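Local coordinates for protein polyketide biosynthesis 3-hydroxy-3-methylglutaryl-ACP synthase PksG (Bacillus subtilis, PDB 4YXT) that catalyses the aldol condensation of an acetyl group carried on an acyl carrier protein with a beta-ketothioester polyketide intermediate during biosynthesis of the antibiotic bacillaene, at residues 21-26 against 163-168; 120-125 against 333-338; 191-196 against 232-237. The protein carries 1 engineered substitution. All blocks are in the same frame, centred on the assembly; numbering follows the deposited sequence.

Contact 1 (21-26 against 163-168)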
# COMPACT_ATOMS: atom_id res chain seq x y z
N MET A 21 -11.05 25.83 20.42
CA MET A 21 -11.52 27.21 20.63
C MET A 21 -10.56 27.97 21.55
O MET A 21 -10.16 29.08 21.23
CB MET A 21 -12.95 27.25 21.15
CG MET A 21 -13.99 26.66 20.19
SD MET A 21 -14.62 25.01 20.63
CE MET A 21 -16.00 24.89 19.49
N GLU A 22 -10.15 27.35 22.66
CA GLU A 22 -9.07 27.92 23.48
C GLU A 22 -7.84 28.18 22.63
O GLU A 22 -7.14 29.20 22.81
CB GLU A 22 -8.68 27.00 24.64
CG GLU A 22 -9.74 26.83 25.73
CD GLU A 22 -9.40 25.74 26.78
OE1 GLU A 22 -8.48 24.90 26.57
OE2 GLU A 22 -10.07 25.71 27.85
N LEU A 23 -7.52 27.25 21.74
CA LEU A 23 -6.30 27.41 20.93
C LEU A 23 -6.44 28.64 20.04
O LEU A 23 -5.50 29.38 19.87
CB LEU A 23 -6.03 26.16 20.08
CG LEU A 23 -4.80 26.24 19.19
CD1 LEU A 23 -3.52 26.24 20.02
CD2 LEU A 23 -4.81 25.11 18.17
N ALA A 24 -7.60 28.86 19.48
CA ALA A 24 -7.79 29.99 18.60
C ALA A 24 -7.44 31.30 19.35
O ALA A 24 -6.69 32.15 18.83
CB ALA A 24 -9.20 30.01 18.06
N LYS A 25 -7.99 31.43 20.56
CA LYS A 25 -7.74 32.56 21.47
C LYS A 25 -6.27 32.80 21.64
O LYS A 25 -5.78 33.91 21.49
CB LYS A 25 -8.33 32.28 22.86
CG LYS A 25 -9.73 32.83 23.12
CD LYS A 25 -10.66 32.64 21.93
CE LYS A 25 -12.05 33.13 22.26
NZ LYS A 25 -12.70 32.24 23.27
N TYR A 26 -5.55 31.73 21.96
CA TYR A 26 -4.14 31.82 22.21
C TYR A 26 -3.33 32.23 20.98
O TYR A 26 -2.26 32.85 21.10
CB TYR A 26 -3.68 30.48 22.70
CG TYR A 26 -2.30 30.46 23.30
CD1 TYR A 26 -2.11 30.63 24.67
CD2 TYR A 26 -1.19 30.20 22.50
CE1 TYR A 26 -0.84 30.58 25.23
CE2 TYR A 26 0.09 30.14 23.04
CZ TYR A 26 0.26 30.33 24.39
OH TYR A 26 1.53 30.28 24.90
N TYR A 163 -4.32 28.49 10.23
CA TYR A 163 -5.66 28.00 10.23
C TYR A 163 -5.77 26.48 10.12
O TYR A 163 -6.83 25.93 10.30
CB TYR A 163 -6.50 28.80 9.24
CG TYR A 163 -6.67 30.22 9.78
CD1 TYR A 163 -7.70 30.53 10.67
CD2 TYR A 163 -5.75 31.23 9.47
CE1 TYR A 163 -7.83 31.82 11.18
CE2 TYR A 163 -5.89 32.52 9.98
CZ TYR A 163 -6.92 32.80 10.84
OH TYR A 163 -7.05 34.06 11.35
N ALA A 164 -4.66 25.80 9.89
CA ALA A 164 -4.64 24.35 9.74
C ALA A 164 -4.52 23.72 11.12
O ALA A 164 -5.17 22.74 11.40
CB ALA A 164 -3.45 23.93 8.88
N GLU A 165 -3.71 24.33 11.98
CA GLU A 165 -3.38 23.77 13.27
C GLU A 165 -4.57 23.32 14.13
O GLU A 165 -4.48 22.33 14.83
CB GLU A 165 -2.58 24.78 14.04
CG GLU A 165 -2.00 24.26 15.32
CD GLU A 165 -1.50 25.38 16.23
OE1 GLU A 165 -1.75 26.58 15.93
OE2 GLU A 165 -0.87 25.05 17.26
N PRO A 166 -5.68 24.06 14.11
CA PRO A 166 -6.82 23.59 14.87
C PRO A 166 -7.49 22.31 14.35
O PRO A 166 -8.30 21.73 15.07
CB PRO A 166 -7.81 24.78 14.78
CG PRO A 166 -7.02 25.93 14.30
CD PRO A 166 -5.98 25.33 13.44
N SER A 167 -7.22 21.90 13.11
CA SER A 167 -7.85 20.66 12.57
C SER A 167 -6.87 19.47 12.42
O SER A 167 -7.25 18.41 11.96
CB SER A 167 -8.46 20.95 11.19
OG SER A 167 -9.37 22.06 11.28
N ALA A 168 -5.60 19.68 12.80
CA ALA A 168 -4.53 18.77 12.51
C ALA A 168 -4.54 17.66 13.54
O ALA A 168 -3.84 17.75 14.55
CB ALA A 168 -3.20 19.52 12.54
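The carboxylate of Glu165 turns one of its flat faces to Leu23, whose methyl CD2 sits almost directly above Glu165 CD at 3.8 Å. Leu23 CD1 lies over the same face but further out, 4.0 Å from Glu165 OE2. The two oxygens find polar partners elsewhere: OE1 forms a salt bridge with NE of Arg27, and OE2 is hydrogen-bonded to the hydroxyl of Tyr367. Held at both oxygens, the group should have little freedom to rotate. In the thiolase-like fold of this HMG synthase, the contact lays helix 20-27 against the turn between helix 161-164 and strand 170-178, in the N-terminal half of the chain.

Leucine suits its place because both methyls lie over the carboxylate face while CD2 also reaches Pro166. With CG anti to the backbone N (chi1 179°), the fork is carried across to Glu165 and Pro166, while Met364 and Tyr367 of helix 364-370 close in on the same side chain. Glutamate has the length required: extended beyond CG, it brings its charge past the leucine to Arg27 and Tyr367. Proline fits the following position, since its ring restricts phi, here -68°, to a value compatible with the turn, which is closed by Ser167 N bonding to Ala164 O at 2.8 Å. Phe34 of helix 31-37 packs on the Pro166 ring. The CA atoms of Leu23 and Pro166 stand 7.2 Å apart, and the gap between them is bridged by Leu23 CD2, which reaches to 4.2 Å from Pro166 CA.

Contact 2 (120-125 against 333-338)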
# COMPACT_ATOMS: atom_id res chain seq x y z
N GLY A 120 -7.72 0.56 0.90
CA GLY A 120 -7.71 -0.62 1.78
C GLY A 120 -9.02 -1.41 1.78
O GLY A 120 -9.05 -2.63 1.53
N PHE A 121 -10.10 -0.69 2.06
CA PHE A 121 -11.42 -1.28 2.23
C PHE A 121 -11.93 -1.84 0.93
O PHE A 121 -12.52 -2.91 0.93
CB PHE A 121 -12.36 -0.20 2.81
CG PHE A 121 -13.81 -0.57 2.79
CD1 PHE A 121 -14.31 -1.50 3.67
CD2 PHE A 121 -14.67 0.05 1.92
CE1 PHE A 121 -15.65 -1.84 3.66
CE2 PHE A 121 -16.03 -0.27 1.90
CZ PHE A 121 -16.51 -1.20 2.78
N GLN A 122 -11.72 -1.15 -0.18
CA GLN A 122 -12.11 -1.73 -1.47
C GLN A 122 -11.38 -3.02 -1.79
O GLN A 122 -11.97 -3.98 -2.36
CB GLN A 122 -11.95 -0.76 -2.63
CG GLN A 122 -12.95 0.33 -2.61
CD GLN A 122 -14.41 -0.12 -2.52
OE1 GLN A 122 -14.76 -1.27 -2.85
NE2 GLN A 122 -15.27 0.81 -2.09
N MET A 123 -10.12 -3.08 -1.41
CA MET A 123 -9.37 -4.24 -1.74
C MET A 123 -9.87 -5.36 -0.82
O MET A 123 -9.95 -6.47 -1.26
CB MET A 123 -7.86 -4.03 -1.57
CG MET A 123 -7.26 -3.01 -2.51
SD MET A 123 -7.38 -3.33 -4.30
CE MET A 123 -8.66 -2.17 -4.75
N ALA A 124 -10.28 -5.03 0.41
CA ALA A 124 -10.71 -6.04 1.35
C ALA A 124 -12.08 -6.57 0.88
O ALA A 124 -12.30 -7.74 0.96
CB ALA A 124 -10.84 -5.48 2.72
N VAL A 125 -12.94 -5.69 0.33
CA VAL A 125 -14.20 -6.09 -0.25
C VAL A 125 -14.03 -7.08 -1.40
O VAL A 125 -14.73 -8.10 -1.48
CB VAL A 125 -15.06 -4.89 -0.69
CG1 VAL A 125 -16.29 -5.38 -1.46
CG2 VAL A 125 -15.50 -4.06 0.50
N GLU A 333 -12.97 8.49 -4.75
CA GLU A 333 -13.97 7.49 -5.02
C GLU A 333 -15.30 7.80 -4.31
O GLU A 333 -15.31 8.21 -3.16
CB GLU A 333 -13.52 6.09 -4.59
CG GLU A 333 -14.47 4.93 -5.03
CD GLU A 333 -13.81 3.51 -4.99
OE1 GLU A 333 -14.52 2.48 -5.11
OE2 GLU A 333 -12.56 3.39 -4.85
N PHE A 334 -16.41 7.54 -5.02
CA PHE A 334 -17.72 7.62 -4.45
C PHE A 334 -18.31 6.25 -4.50
O PHE A 334 -18.34 5.64 -5.55
CB PHE A 334 -18.60 8.61 -5.22
CG PHE A 334 -19.95 8.77 -4.63
CD1 PHE A 334 -21.00 7.97 -5.06
CD2 PHE A 334 -20.18 9.70 -3.64
CE1 PHE A 334 -22.25 8.11 -4.50
CE2 PHE A 334 -21.44 9.86 -3.07
CZ PHE A 334 -22.47 9.05 -3.48
N TYR A 335 -18.85 5.80 -3.39
CA TYR A 335 -19.49 4.52 -3.35
C TYR A 335 -20.56 4.53 -2.28
O TYR A 335 -20.68 5.47 -1.52
CB TYR A 335 -18.46 3.44 -3.02
CG TYR A 335 -17.57 3.69 -1.82
CD1 TYR A 335 -16.61 4.68 -1.82
CD2 TYR A 335 -17.68 2.89 -0.68
CE1 TYR A 335 -15.77 4.86 -0.74
CE2 TYR A 335 -16.86 3.07 0.41
CZ TYR A 335 -15.91 4.05 0.37
OH TYR A 335 -15.08 4.19 1.45
N SER A 336 -21.33 3.45 -2.21
CA SER A 336 -22.53 3.42 -1.41
C SER A 336 -22.67 2.08 -0.75
O SER A 336 -22.03 1.10 -1.16
CB SER A 336 -23.76 3.69 -2.26
OG SER A 336 -23.93 2.66 -3.19
N GLY A 337 -23.44 2.08 0.33
CA GLY A 337 -23.76 0.88 1.05
C GLY A 337 -24.96 1.07 1.97
O GLY A 337 -25.37 2.23 2.23
N ILE A 338 -25.53 -0.07 2.39
CA ILE A 338 -26.70 -0.12 3.25
C ILE A 338 -26.37 -0.50 4.70
O ILE A 338 -25.60 -1.44 4.94
CB ILE A 338 -27.76 -1.09 2.65
CG1 ILE A 338 -28.41 -0.43 1.44
CG2 ILE A 338 -28.81 -1.45 3.71
CD1 ILE A 338 -29.27 -1.32 0.59
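Phe121 meets Tyr335 first, CE2 to CE2 at 3.8 Å, the two rings inclined to each other. One face of the phenylalanine is lined within its own helix by Val125 CG2. Aromatic bulk suits this buried place in the thiolase-like fold, where the axes of segments 120-125 and 333-338 are 12.0 Å apart at closest and inclined at 49°.

Next, Gln122 bends at chi2 (-53°) and sends NE2 over a face of the Tyr335 ring, 3.5 Å above its plane and offset toward the rim, the amide nearly upright on the ring. NE2 is also 3.5 Å from Glu333 OE1, too long to be counted a hydrogen bond, the amide and carboxylate planes 22° apart. Glutamine suits the place because, so bent, it sets its amide between ring face and carboxylate. Glutamate, extended, carries its charge to a salt bridge from OE1 to Arg106 of the second subunit, while OE2 bonds to Tyr115 OH. Tyr335 OH hydrogen-bonds with Thr118 OG1, tying the ring back to helix 116-130.

Strand 331-339 runs between strands 184-195 and 319-327, while Phe303 of helix 301-312 touches both Phe121 and Tyr335.

Contact 3 (191-196 against 232-237)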
# COMPACT_ATOMS: atom_id res chain seq x y z
N ASN A 191 -19.50 2.18 -7.86
CA ASN A 191 -18.20 2.83 -7.53
C ASN A 191 -17.83 3.78 -8.66
O ASN A 191 -17.74 3.35 -9.81
CB ASN A 191 -17.05 1.78 -7.41
CG ASN A 191 -17.32 0.74 -6.35
OD1 ASN A 191 -16.88 0.85 -5.21
ND2 ASN A 191 -18.10 -0.26 -6.70
N GLY A 192 -17.60 5.05 -8.34
CA GLY A 192 -17.04 5.97 -9.28
C GLY A 192 -15.73 6.45 -8.71
O GLY A 192 -15.72 7.25 -7.78
N TYR A 193 -14.62 5.94 -9.26
CA TYR A 193 -13.28 6.34 -8.80
C TYR A 193 -12.65 7.23 -9.86
O TYR A 193 -12.94 7.11 -11.05
CB TYR A 193 -12.39 5.10 -8.50
CG TYR A 193 -12.67 3.82 -9.33
CD1 TYR A 193 -13.27 2.71 -8.75
CD2 TYR A 193 -12.31 3.71 -10.69
CE1 TYR A 193 -13.53 1.54 -9.47
CE2 TYR A 193 -12.55 2.53 -11.41
CZ TYR A 193 -13.15 1.42 -10.79
OH TYR A 193 -13.44 0.21 -11.49
N TYR A 194 -11.76 8.13 -9.43
CA TYR A 194 -11.25 9.12 -10.31
C TYR A 194 -9.94 9.68 -9.71
O TYR A 194 -9.86 9.92 -8.50
CB TYR A 194 -12.34 10.21 -10.49
CG TYR A 194 -11.94 11.43 -11.32
CD1 TYR A 194 -11.97 11.41 -12.72
CD2 TYR A 194 -11.58 12.61 -10.69
CE1 TYR A 194 -11.61 12.52 -13.45
CE2 TYR A 194 -11.24 13.72 -11.40
CZ TYR A 194 -11.23 13.68 -12.78
OH TYR A 194 -10.84 14.85 -13.42
N GLY A 195 -8.92 9.78 -10.52
CA GLY A 195 -7.62 10.36 -10.08
C GLY A 195 -6.74 10.85 -11.20
O GLY A 195 -6.96 10.55 -12.41
N TYR A 196 -5.75 11.64 -10.80
CA TYR A 196 -4.81 12.34 -11.70
C TYR A 196 -3.76 12.97 -10.79
O TYR A 196 -4.03 13.21 -9.61
CB TYR A 196 -5.54 13.43 -12.49
CG TYR A 196 -6.31 14.41 -11.63
CD1 TYR A 196 -7.61 14.14 -11.21
CD2 TYR A 196 -5.77 15.65 -11.31
CE1 TYR A 196 -8.31 15.04 -10.44
CE2 TYR A 196 -6.48 16.56 -10.55
CZ TYR A 196 -7.73 16.26 -10.09
OH TYR A 196 -8.45 17.20 -9.35
N GLN A 232 -22.84 7.36 -11.31
CA GLN A 232 -24.06 7.46 -12.12
C GLN A 232 -23.94 6.75 -13.45
O GLN A 232 -24.86 6.08 -13.90
CB GLN A 232 -24.37 8.94 -12.43
CG GLN A 232 -25.00 9.70 -11.29
CD GLN A 232 -25.58 11.03 -11.76
OE1 GLN A 232 -24.89 11.83 -12.37
NE2 GLN A 232 -26.84 11.24 -11.48
N LYS A 233 -22.80 6.90 -14.11
CA LYS A 233 -22.63 6.20 -15.37
C LYS A 233 -22.72 4.69 -15.16
O LYS A 233 -23.18 4.02 -16.03
CB LYS A 233 -21.35 6.61 -16.08
CG LYS A 233 -21.30 8.11 -16.35
CD LYS A 233 -20.18 8.50 -17.30
CE LYS A 233 -20.27 9.98 -17.63
NZ LYS A 233 -19.83 10.26 -19.03
N ARG A 234 -22.35 4.20 -13.98
CA ARG A 234 -22.43 2.78 -13.65
C ARG A 234 -23.75 2.36 -12.97
O ARG A 234 -24.09 1.19 -12.98
CB ARG A 234 -21.25 2.42 -12.75
CG ARG A 234 -19.93 2.36 -13.52
CD ARG A 234 -18.73 2.47 -12.59
NE ARG A 234 -17.47 2.54 -13.31
CZ ARG A 234 -16.57 1.56 -13.44
NH1 ARG A 234 -16.68 0.37 -12.87
NH2 ARG A 234 -15.49 1.83 -14.14
N VAL A 235 -24.48 3.30 -12.39
CA VAL A 235 -25.64 3.00 -11.56
C VAL A 235 -26.85 3.82 -12.07
O VAL A 235 -27.21 4.88 -11.52
CB VAL A 235 -25.36 3.28 -10.07
CG1 VAL A 235 -26.59 2.91 -9.25
CG2 VAL A 235 -24.11 2.54 -9.59
N PRO A 236 -27.49 3.30 -13.13
CA PRO A 236 -28.48 4.11 -13.82
C PRO A 236 -29.59 4.37 -12.85
O PRO A 236 -29.94 3.49 -12.06
CB PRO A 236 -28.94 3.20 -14.96
CG PRO A 236 -28.70 1.80 -14.46
CD PRO A 236 -27.44 1.92 -13.64
N GLY A 237 -30.08 5.60 -12.87
CA GLY A 237 -31.11 6.04 -11.97
C GLY A 237 -30.54 6.73 -10.75
O GLY A 237 -31.30 7.24 -9.93
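Arg234, in the last turn of helix 213-234, crosses to the strand residues Asn191 and Tyr193. Its CB heads toward the strand; CG is anti to the carbonyl carbon (chi1 -74°), and the chain then runs extended from CG to NE. CG passes 4.4 Å from Asn191 O, and CD comes close to that carbonyl oxygen, at 3.1 Å. NE follows at 3.6 Å, with Asn191 O oblique to the guanidinium plane and no hydrogen bond formed. Beyond it the guanidinium spreads beside Tyr193, whose CZ lies over one of its faces, the ring and guanidinium planes 59° apart. The tips NH1 and NH2 stand 3.5 and 3.7 Å from Tyr193 OH, alongside the hydroxyl.

NH2 forms a salt bridge with Glu75 OE2 of the second subunit, and NH1 is hydrogen-bonded to Ser133 OG of that subunit. Tyr193 OH bonds to OE1 of the same Glu75, so one carboxylate of the neighbour bonds to both residues where their side chains cross at about a right angle. Arginine suits the place because its long arm can graze the strand with methylenes and still deliver a charge with several N-H groups across the subunit boundary. Tyrosine suits its own because the ring brings a hydroxyl to the same acid. The C-terminal part of strand 184-195 and the end of helix 213-234 thus meet at the subunit interface of a thiolase-fold dimer.

From the N terminus, helix 20-27 opens contact 1, and helix 116-130 opens contact 2 before residues 163-168 return to close the first. Contacts 1 and 2 therefore cross along the chain, although their centres lie 33 Å apart on opposite sides of the chain's centre. Contact 3 opens and closes within the long excursion between 125 and 333, bringing the end of helix 213-234 back to strand 184-195. Strand 331-339 completes contact 2 beside that strand, with a probable hydrogen bond from Phe334 N to Gly192 O (2.9 Å). Contacts 2 and 3 share one sheet and the subunit interface, whereas contact 1 joins helix 20-27 to the turn after helix 161-164, away from the second subunit.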